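Long-range contact in hypothetical protein, IPT/TIG domain protein (Bacteroides ovatus, PDB 4HW6), which is of unknown function but, with an IPT/TIG domain and a six-bladed beta-propeller, probably binds carbohydrate as an auxiliary nutrient-binding protein: residues Tyr288-Asp301 / Val311-Gly323. Numbering follows the deposited sequence.
Sequences YIIYNGKHCIYRVD and VPYIVCGQHSSPG. With EDO (1,2-ethanediol), chain G.
Tyr-298 and Ile-314 pack closely where strand 296-301 pairs with strand 313-315. CB of Ile-314 sits over one face of the Tyr-298 ring, 3.9 Å from CE1. The OH of Tyr-291 lies over the centre of the opposite face. The Tyr-298 and Tyr-291 hydroxyls hydrogen-bond OD2 and OD1 of Asp-270, respectively. Replacing Tyr-298 by alanine is likely to open a gap between Ile-314 and Tyr-291 and cost Asp-270 one hydroxyl partner. In one of its two conformers, Arg-299 is extended (chi1 166°) and runs beside the Tyr-313 side chain. There its CB lies over that ring, the Tyr-313 OH sits above one guanidinium face, and NE makes an in-plane 2.8 Å salt bridge to OD1 of Asp-301. Water 3 links OD2 of Asp-301 to the Tyr-313 OH. The two strands form the outer hairpin of a four-stranded antiparallel blade of the beta-propeller. A classic beta bulge interrupts them: O of Ile-297 accepts from N of Val-315 (2.8 Å) and from N of Cys-316 (3.3 Å). Beyond the bulge, CB of Lys-294 lies over the His-319 ring, whose NE2 hydrogen-bonds OG1 of Thr-271. At the far end, CB of Pro-322 sits 3.6 Å from the His-295 ring centre.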
ATOM      1  N   TYR A 288      16.515   3.466  -5.162  1.00 12.59           N
ATOM      2  CA  TYR A 288      17.022   2.527  -4.186  1.00 11.48           C
ATOM      3  C   TYR A 288      17.298   1.176  -4.823  1.00 12.95           C
ATOM      4  O   TYR A 288      16.551   0.703  -5.691  1.00 13.76           O
ATOM      5  CB  TYR A 288      16.054   2.336  -3.024  1.00 11.97           C
ATOM      6  CG  TYR A 288      16.035   3.450  -1.996  1.00 12.31           C
ATOM      7  CD1 TYR A 288      17.199   4.029  -1.519  1.00 13.76           C
ATOM      8  CD2 TYR A 288      14.840   3.912  -1.492  1.00 12.68           C
ATOM      9  CE1 TYR A 288      17.162   5.062  -0.566  1.00 13.16           C
ATOM     10  CE2 TYR A 288      14.784   4.931  -0.551  1.00 13.71           C
ATOM     11  CZ  TYR A 288      15.940   5.504  -0.091  1.00 13.65           C
ATOM     12  OH  TYR A 288      15.907   6.527   0.822  1.00 14.38           O
ATOM     13  N   ILE A 289      18.373   0.560  -4.366  1.00 12.74           N
ATOM     14  CA  ILE A 289      18.686  -0.812  -4.631  1.00 12.87           C
ATOM     15  C   ILE A 289      18.573  -1.590  -3.322  1.00 12.87           C
ATOM     16  O   ILE A 289      19.403  -1.418  -2.391  1.00 12.29           O
ATOM     17  CB  ILE A 289      20.119  -0.993  -5.170  1.00 14.18           C
ATOM     18  CG1 ILE A 289      20.441  -0.005  -6.299  1.00 15.28           C
ATOM     19  CG2 ILE A 289      20.327  -2.442  -5.627  1.00 14.77           C
ATOM     20  CD1 ILE A 289      21.929   0.089  -6.585  1.00 16.30           C
ATOM     21  N   ILE A 290      17.519  -2.398  -3.225  1.00 12.70           N
ATOM     22  CA  ILE A 290      17.310  -3.248  -2.077  1.00 10.79           C
ATOM     23  C   ILE A 290      18.116  -4.527  -2.242  1.00 12.12           C
ATOM     24  O   ILE A 290      17.923  -5.243  -3.229  1.00 13.02           O
ATOM     25  CB  ILE A 290      15.835  -3.572  -1.860  1.00 12.14           C
ATOM     26  CG1 ILE A 290      14.991  -2.278  -1.790  1.00 12.69           C
ATOM     27  CG2 ILE A 290      15.679  -4.377  -0.571  1.00 13.05           C
ATOM     28  CD1 ILE A 290      13.496  -2.535  -1.698  1.00 19.27           C
ATOM     29  N   TYR A 291      19.054  -4.773  -1.323  1.00 11.81           N
ATOM     30  CA  TYR A 291      19.864  -5.984  -1.338  1.00 12.31           C
ATOM     31  C   TYR A 291      19.059  -7.010  -0.556  1.00 12.90           C
ATOM     32  O   TYR A 291      19.175  -7.137   0.661  1.00 13.11           O
ATOM     33  CB  TYR A 291      21.236  -5.767  -0.687  1.00 13.70           C
ATOM     34  CG  TYR A 291      22.291  -5.049  -1.483  1.00 13.40           C
ATOM     35  CD1 TYR A 291      21.994  -3.986  -2.338  1.00 14.45           C
ATOM     36  CD2 TYR A 291      23.629  -5.429  -1.365  1.00 13.79           C
ATOM     37  CE1 TYR A 291      22.991  -3.344  -3.071  1.00 14.32           C
ATOM     38  CE2 TYR A 291      24.635  -4.782  -2.071  1.00 13.96           C
ATOM     39  CZ  TYR A 291      24.317  -3.724  -2.911  1.00 13.94           C
ATOM     40  OH  TYR A 291      25.335  -3.096  -3.624  1.00 15.15           O
ATOM     41  N   ASN A 292      18.177  -7.725  -1.256  1.00 12.39           N
ATOM     42  CA  ASN A 292      17.240  -8.613  -0.585  1.00 13.10           C
ATOM     43  C   ASN A 292      17.901  -9.689   0.259  1.00 16.14           C
ATOM     44  O   ASN A 292      17.401 -10.039   1.310  1.00 15.79           O
ATOM     45  CB  ASN A 292      16.291  -9.306  -1.592  1.00 13.86           C
ATOM     46  CG  ASN A 292      15.663  -8.357  -2.591  1.00 17.55           C
ATOM     47  OD1 ASN A 292      15.772  -8.573  -3.792  1.00 18.19           O
ATOM     48  ND2 ASN A 292      14.982  -7.309  -2.110  1.00 15.25           N
ATOM     49  N   GLY A 293      19.017 -10.228  -0.226  1.00 14.21           N
ATOM     50  CA  GLY A 293      19.747 -11.256   0.464  1.00 15.79           C
ATOM     51  C   GLY A 293      20.849 -10.781   1.387  1.00 13.92           C
ATOM     52  O   GLY A 293      21.378 -11.599   2.137  1.00 14.09           O
ATOM     53  N   LYS A 294      21.208  -9.497   1.333  1.00 13.76           N
ATOM     54  CA  LYS A 294      22.306  -8.964   2.156  1.00 13.74           C
ATOM     55  C   LYS A 294      21.881  -7.918   3.181  1.00 11.55           C
ATOM     56  O   LYS A 294      22.720  -7.385   3.921  1.00 12.99           O
ATOM     57  CB  LYS A 294      23.418  -8.372   1.280  1.00 14.58           C
ATOM     58  CG  LYS A 294      23.905  -9.279   0.182  1.00 16.52           C
ATOM     59  CD  LYS A 294      24.472 -10.577   0.681  1.00 18.16           C
ATOM     60  CE  LYS A 294      25.089 -11.321  -0.495  1.00 25.38           C
ATOM     61  NZ  LYS A 294      25.698 -12.597  -0.058  1.00 23.65           N
ATOM     62  N   HIS A 295      20.583  -7.653   3.266  1.00 11.96           N
ATOM     63  CA  HIS A 295      20.007  -6.975   4.435  1.00 12.34           C
ATOM     64  C   HIS A 295      20.383  -5.500   4.489  1.00 13.47           C
ATOM     65  O   HIS A 295      20.592  -4.944   5.552  1.00 11.90           O
ATOM     66  CB  HIS A 295      20.406  -7.712   5.707  1.00 13.33           C
ATOM     67  CG  HIS A 295      20.280  -9.185   5.578  1.00 13.78           C
ATOM     68  ND1 HIS A 295      19.073  -9.790   5.337  1.00 13.72           N
ATOM     69  CD2 HIS A 295      21.206 -10.170   5.608  1.00 14.32           C
ATOM     70  CE1 HIS A 295      19.258 -11.097   5.208  1.00 14.79           C
ATOM     71  NE2 HIS A 295      20.545 -11.356   5.388  1.00 14.29           N
ATOM     72  N   CYS A 296      20.382  -4.854   3.340  1.00 12.10           N
ATOM     73  CA  CYS A 296      20.723  -3.434   3.285  1.00 12.55           C
ATOM     74  C   CYS A 296      20.102  -2.811   2.058  1.00 13.20           C
ATOM     75  O   CYS A 296      19.612  -3.516   1.159  1.00 12.47           O
ATOM     76  CB  CYS A 296      22.225  -3.229   3.370  1.00 12.77           C
ATOM     77  SG  CYS A 296      23.139  -4.090   2.103  1.00 14.80           S
ATOM     78  N   ILE A 297      20.022  -1.483   2.079  1.00 12.39           N
ATOM     79  CA  ILE A 297      19.488  -0.715   0.977  1.00 11.80           C
ATOM     80  C   ILE A 297      20.546   0.317   0.562  1.00 11.66           C
ATOM     81  O   ILE A 297      21.111   1.023   1.406  1.00 12.64           O
ATOM     82  CB  ILE A 297      18.165   0.005   1.354  1.00 12.17           C
ATOM     83  CG1 ILE A 297      17.078  -1.001   1.753  1.00 12.35           C
ATOM     84  CG2 ILE A 297      17.701   0.895   0.185  1.00 12.15           C
ATOM     85  CD1 ILE A 297      15.795  -0.368   2.296  1.00 12.52           C
ATOM     86  N   TYR A 298      20.817   0.382  -0.733  1.00 11.48           N
ATOM     87  CA  TYR A 298      21.722   1.365  -1.299  1.00 11.99           C
ATOM     88  C   TYR A 298      20.927   2.343  -2.144  1.00 12.68           C
ATOM     89  O   TYR A 298      19.773   2.073  -2.539  1.00 13.52           O
ATOM     90  CB  TYR A 298      22.736   0.685  -2.230  1.00 13.85           C
ATOM     91  CG  TYR A 298      23.906  -0.046  -1.617  1.00 13.12           C
ATOM     92  CD1 TYR A 298      23.732  -1.025  -0.652  1.00 13.09           C
ATOM     93  CD2 TYR A 298      25.202   0.187  -2.082  1.00 13.74           C
ATOM     94  CE1 TYR A 298      24.817  -1.741  -0.143  1.00 13.15           C
ATOM     95  CE2 TYR A 298      26.284  -0.514  -1.564  1.00 14.15           C
ATOM     96  CZ  TYR A 298      26.081  -1.483  -0.588  1.00 13.39           C
ATOM     97  OH  TYR A 298      27.175  -2.199  -0.101  1.00 14.67           O
ATOM     98  N   ARG A 299      21.565   3.474  -2.445  1.00 13.18           N
ATOM     99  CA  ARG A 299      21.017   4.447  -3.390  0.50 12.82           C
ATOM    100  C   ARG A 299      21.960   4.612  -4.585  1.00 13.39           C
ATOM    101  O   ARG A 299      23.186   4.685  -4.424  1.00 14.32           O
ATOM    102  CB  ARG A 299      20.793   5.796  -2.690  0.50 13.43           C
ATOM    103  CG  ARG A 299      20.553   6.979  -3.630  0.50 13.55           C
ATOM    104  CD  ARG A 299      19.891   8.143  -2.929  0.50 14.10           C
ATOM    105  NE  ARG A 299      20.156   9.417  -3.578  0.50 14.56           N
ATOM    106  CZ  ARG A 299      19.705  10.590  -3.132  0.50 15.77           C
ATOM    107  NH1 ARG A 299      18.964  10.635  -2.042  0.50 16.03           N
ATOM    108  NH2 ARG A 299      20.002  11.718  -3.765  0.50 15.94           N
ATOM    109  N   VAL A 300      21.378   4.723  -5.777  1.00 13.74           N
ATOM    110  CA  VAL A 300      22.128   5.012  -7.004  1.00 13.75           C
ATOM    111  C   VAL A 300      21.553   6.286  -7.636  1.00 14.48           C
ATOM    112  O   VAL A 300      20.360   6.377  -7.938  1.00 15.00           O
ATOM    113  CB  VAL A 300      22.150   3.815  -7.968  1.00 12.79           C
ATOM    114  CG1 VAL A 300      20.736   3.342  -8.324  1.00 13.21           C
ATOM    115  CG2 VAL A 300      22.978   4.179  -9.199  1.00 13.42           C
ATOM    116  N   ASP A 301      22.385   7.303  -7.763  1.00 15.12           N
ATOM    117  CA  ASP A 301      21.971   8.575  -8.322  1.00 17.12           C
ATOM    118  C   ASP A 301      21.969   8.545  -9.847  1.00 17.82           C
ATOM    119  O   ASP A 301      22.782   7.850 -10.465  1.00 18.44           O
ATOM    120  CB  ASP A 301      22.903   9.695  -7.842  1.00 18.27           C
ATOM    121  CG  ASP A 301      22.739  10.016  -6.346  1.00 24.75           C
ATOM    122  OD1 ASP A 301      21.616   9.994  -5.838  1.00 23.99           O
ATOM    123  OD2 ASP A 301      23.746  10.315  -5.685  1.00 31.08           O
ATOM    124  N   VAL A 311      28.163   5.857  -8.730  1.00 18.44           N
ATOM    125  CA  VAL A 311      28.528   4.736  -7.880  1.00 17.72           C
ATOM    126  C   VAL A 311      27.460   4.605  -6.789  1.00 17.03           C
ATOM    127  O   VAL A 311      27.165   5.594  -6.091  1.00 16.14           O
ATOM    128  CB  VAL A 311      29.916   4.939  -7.240  1.00 21.87           C
ATOM    129  CG1 VAL A 311      30.168   3.865  -6.198  1.00 21.82           C
ATOM    130  CG2 VAL A 311      31.008   4.911  -8.322  1.00 23.56           C
ATOM    131  N   PRO A 312      26.848   3.414  -6.655  1.00 15.83           N
ATOM    132  CA  PRO A 312      25.870   3.249  -5.558  1.00 14.71           C
ATOM    133  C   PRO A 312      26.514   3.325  -4.203  1.00 15.05           C
ATOM    134  O   PRO A 312      27.680   2.931  -4.039  1.00 15.50           O
ATOM    135  CB  PRO A 312      25.326   1.841  -5.760  1.00 14.85           C
ATOM    136  CG  PRO A 312      25.579   1.559  -7.211  1.00 15.89           C
ATOM    137  CD  PRO A 312      26.898   2.221  -7.508  1.00 15.96           C
ATOM    138  N   TYR A 313      25.760   3.824  -3.232  1.00 14.24           N
ATOM    139  CA  TYR A 313      26.245   3.887  -1.853  1.00 14.99           C
ATOM    140  C   TYR A 313      25.199   3.384  -0.881  1.00 14.88           C
ATOM    141  O   TYR A 313      24.009   3.561  -1.110  1.00 13.46           O
ATOM    142  CB  TYR A 313      26.693   5.312  -1.482  1.00 17.18           C
ATOM    143  CG  TYR A 313      25.624   6.364  -1.589  1.00 17.31           C
ATOM    144  CD1 TYR A 313      24.776   6.637  -0.523  1.00 19.08           C
ATOM    145  CD2 TYR A 313      25.482   7.118  -2.753  1.00 20.91           C
ATOM    146  CE1 TYR A 313      23.803   7.590  -0.625  1.00 19.45           C
ATOM    147  CE2 TYR A 313      24.514   8.113  -2.848  1.00 20.50           C
ATOM    148  CZ  TYR A 313      23.680   8.330  -1.778  1.00 22.50           C
ATOM    149  OH  TYR A 313      22.722   9.337  -1.821  1.00 27.38           O
ATOM    150  N   ILE A 314      25.648   2.828   0.240  1.00 13.91           N
ATOM    151  CA  ILE A 314      24.718   2.277   1.231  1.00 13.60           C
ATOM    152  C   ILE A 314      23.998   3.390   1.981  1.00 14.47           C
ATOM    153  O   ILE A 314      24.592   4.447   2.304  1.00 13.96           O
ATOM    154  CB  ILE A 314      25.432   1.298   2.213  1.00 14.17           C
ATOM    155  CG1 ILE A 314      24.427   0.497   3.023  1.00 14.62           C
ATOM    156  CG2 ILE A 314      26.399   2.043   3.145  1.00 14.47           C
ATOM    157  CD1 ILE A 314      25.075  -0.691   3.705  1.00 14.39           C
ATOM    158  N   VAL A 315      22.702   3.161   2.214  1.00 12.32           N
ATOM    159  CA  VAL A 315      21.871   4.089   2.963  1.00 14.27           C
ATOM    160  C   VAL A 315      21.511   3.555   4.347  1.00 14.10           C
ATOM    161  O   VAL A 315      21.563   4.315   5.330  1.00 15.00           O
ATOM    162  CB  VAL A 315      20.624   4.496   2.148  1.00 16.24           C
ATOM    163  CG1 VAL A 315      19.649   5.335   2.978  1.00 16.81           C
ATOM    164  CG2 VAL A 315      21.076   5.268   0.909  1.00 16.74           C
ATOM    165  N   CYS A 316      21.129   2.291   4.434  1.00 13.54           N
ATOM    166  CA  CYS A 316      20.779   1.697   5.704  1.00 13.66           C
ATOM    167  C   CYS A 316      21.048   0.215   5.774  1.00 13.75           C
ATOM    168  O   CYS A 316      21.229  -0.457   4.769  1.00 11.95           O
ATOM    169  CB  CYS A 316      19.336   2.027   6.099  1.00 15.55           C
ATOM    170  SG  CYS A 316      18.128   1.203   5.080  1.00 16.53           S
ATOM    171  N   GLY A 317      21.107  -0.279   6.992  1.00 12.91           N
ATOM    172  CA  GLY A 317      21.476  -1.656   7.230  1.00 12.51           C
ATOM    173  C   GLY A 317      22.973  -1.836   7.229  1.00 13.91           C
ATOM    174  O   GLY A 317      23.739  -0.890   7.023  1.00 13.03           O
ATOM    175  N   GLN A 318      23.381  -3.082   7.458  1.00 14.08           N
ATOM    176  CA  GLN A 318      24.766  -3.494   7.307  1.00 14.88           C
ATOM    177  C   GLN A 318      24.787  -4.751   6.459  1.00 13.97           C
ATOM    178  O   GLN A 318      24.130  -5.745   6.766  1.00 13.57           O
ATOM    179  CB  GLN A 318      25.433  -3.749   8.651  1.00 16.31           C
ATOM    180  CG  GLN A 318      26.889  -4.098   8.489  1.00 16.64           C
ATOM    181  CD  GLN A 318      27.617  -4.165   9.804  1.00 22.50           C
ATOM    182  OE1 GLN A 318      27.957  -3.128  10.393  1.00 23.42           O
ATOM    183  NE2 GLN A 318      27.835  -5.369  10.287  1.00 21.58           N
ATOM    184  N   HIS A 319      25.534  -4.664   5.367  1.00 14.67           N
ATOM    185  CA  HIS A 319      25.679  -5.748   4.412  1.00 14.07           C
ATOM    186  C   HIS A 319      26.059  -7.046   5.126  1.00 13.21           C
ATOM    187  O   HIS A 319      27.048  -7.087   5.864  1.00 13.22           O
ATOM    188  CB  HIS A 319      26.765  -5.338   3.426  1.00 14.92           C
ATOM    189  CG  HIS A 319      26.853  -6.178   2.186  1.00 15.53           C
ATOM    190  ND1 HIS A 319      27.184  -7.515   2.200  1.00 16.96           N
ATOM    191  CD2 HIS A 319      26.776  -5.815   0.881  1.00 15.34           C
ATOM    192  CE1 HIS A 319      27.288  -7.948   0.952  1.00 17.15           C
ATOM    193  NE2 HIS A 319      27.045  -6.935   0.129  1.00 16.26           N
ATOM    194  N   SER A 320      25.249  -8.075   4.912  1.00 13.75           N
ATOM    195  CA  SER A 320      25.457  -9.431   5.458  1.00 14.51           C
ATOM    196  C   SER A 320      25.267  -9.547   6.993  1.00 15.89           C
ATOM    197  O   SER A 320      25.729 -10.511   7.605  1.00 16.67           O
ATOM    198  CB  SER A 320      26.824  -9.996   5.019  1.00 17.06           C
ATOM    199  OG  SER A 320      26.973  -9.918   3.596  1.00 17.91           O
ATOM    200  N   SER A 321      24.574  -8.576   7.599  1.00 14.15           N
ATOM    201  CA  SER A 321      24.305  -8.590   9.035  0.50 14.87           C
ATOM    202  C   SER A 321      22.803  -8.467   9.260  1.00 14.99           C
ATOM    203  O   SER A 321      22.282  -7.378   9.464  1.00 15.32           O
ATOM    204  CB  SER A 321      25.053  -7.456   9.751  0.50 15.83           C
ATOM    205  OG  SER A 321      24.915  -7.579  11.161  0.50 16.63           O
ATOM    206  N   PRO A 322      22.081  -9.590   9.180  1.00 13.02           N
ATOM    207  CA  PRO A 322      20.630  -9.531   9.381  1.00 13.73           C
ATOM    208  C   PRO A 322      20.251  -9.221  10.824  1.00 15.67           C
ATOM    209  O   PRO A 322      20.924  -9.647  11.773  1.00 16.07           O
ATOM    210  CB  PRO A 322      20.164 -10.939   8.984  1.00 14.62           C
ATOM    211  CG  PRO A 322      21.346 -11.811   9.304  1.00 15.28           C
ATOM    212  CD  PRO A 322      22.539 -10.974   8.925  1.00 14.89           C
ATOM    213  N   GLY A 323      19.151  -8.508  10.991  1.00 15.90           N
ATOM    214  CA  GLY A 323      18.633  -8.217  12.306  1.00 15.49           C
ATOM    215  C   GLY A 323      17.405  -7.338  12.199  1.00 14.39           C
ATOM    216  O   GLY A 323      17.067  -6.859  11.113  1.00 14.13           O
TER
HETATM  217  C1  EDO G 503      18.968 -13.255  14.198  1.00 32.84           C
HETATM  218  O1  EDO G 503      19.793 -14.437  14.132  1.00 31.63           O
HETATM  219  C2  EDO G 503      19.358 -12.287  13.084  1.00 28.65           C
HETATM  220  O2  EDO G 503      20.675 -11.768  13.330  1.00 27.03           O
HETATM  221  O   HOH W   1      21.188  -5.056   8.224  1.00 10.79           O
HETATM  222  O   HOH W   2      24.856   7.000  -6.225  1.00 18.87           O
HETATM  223  O   HOH W   3      23.277  11.378  -3.434  1.00 37.19           O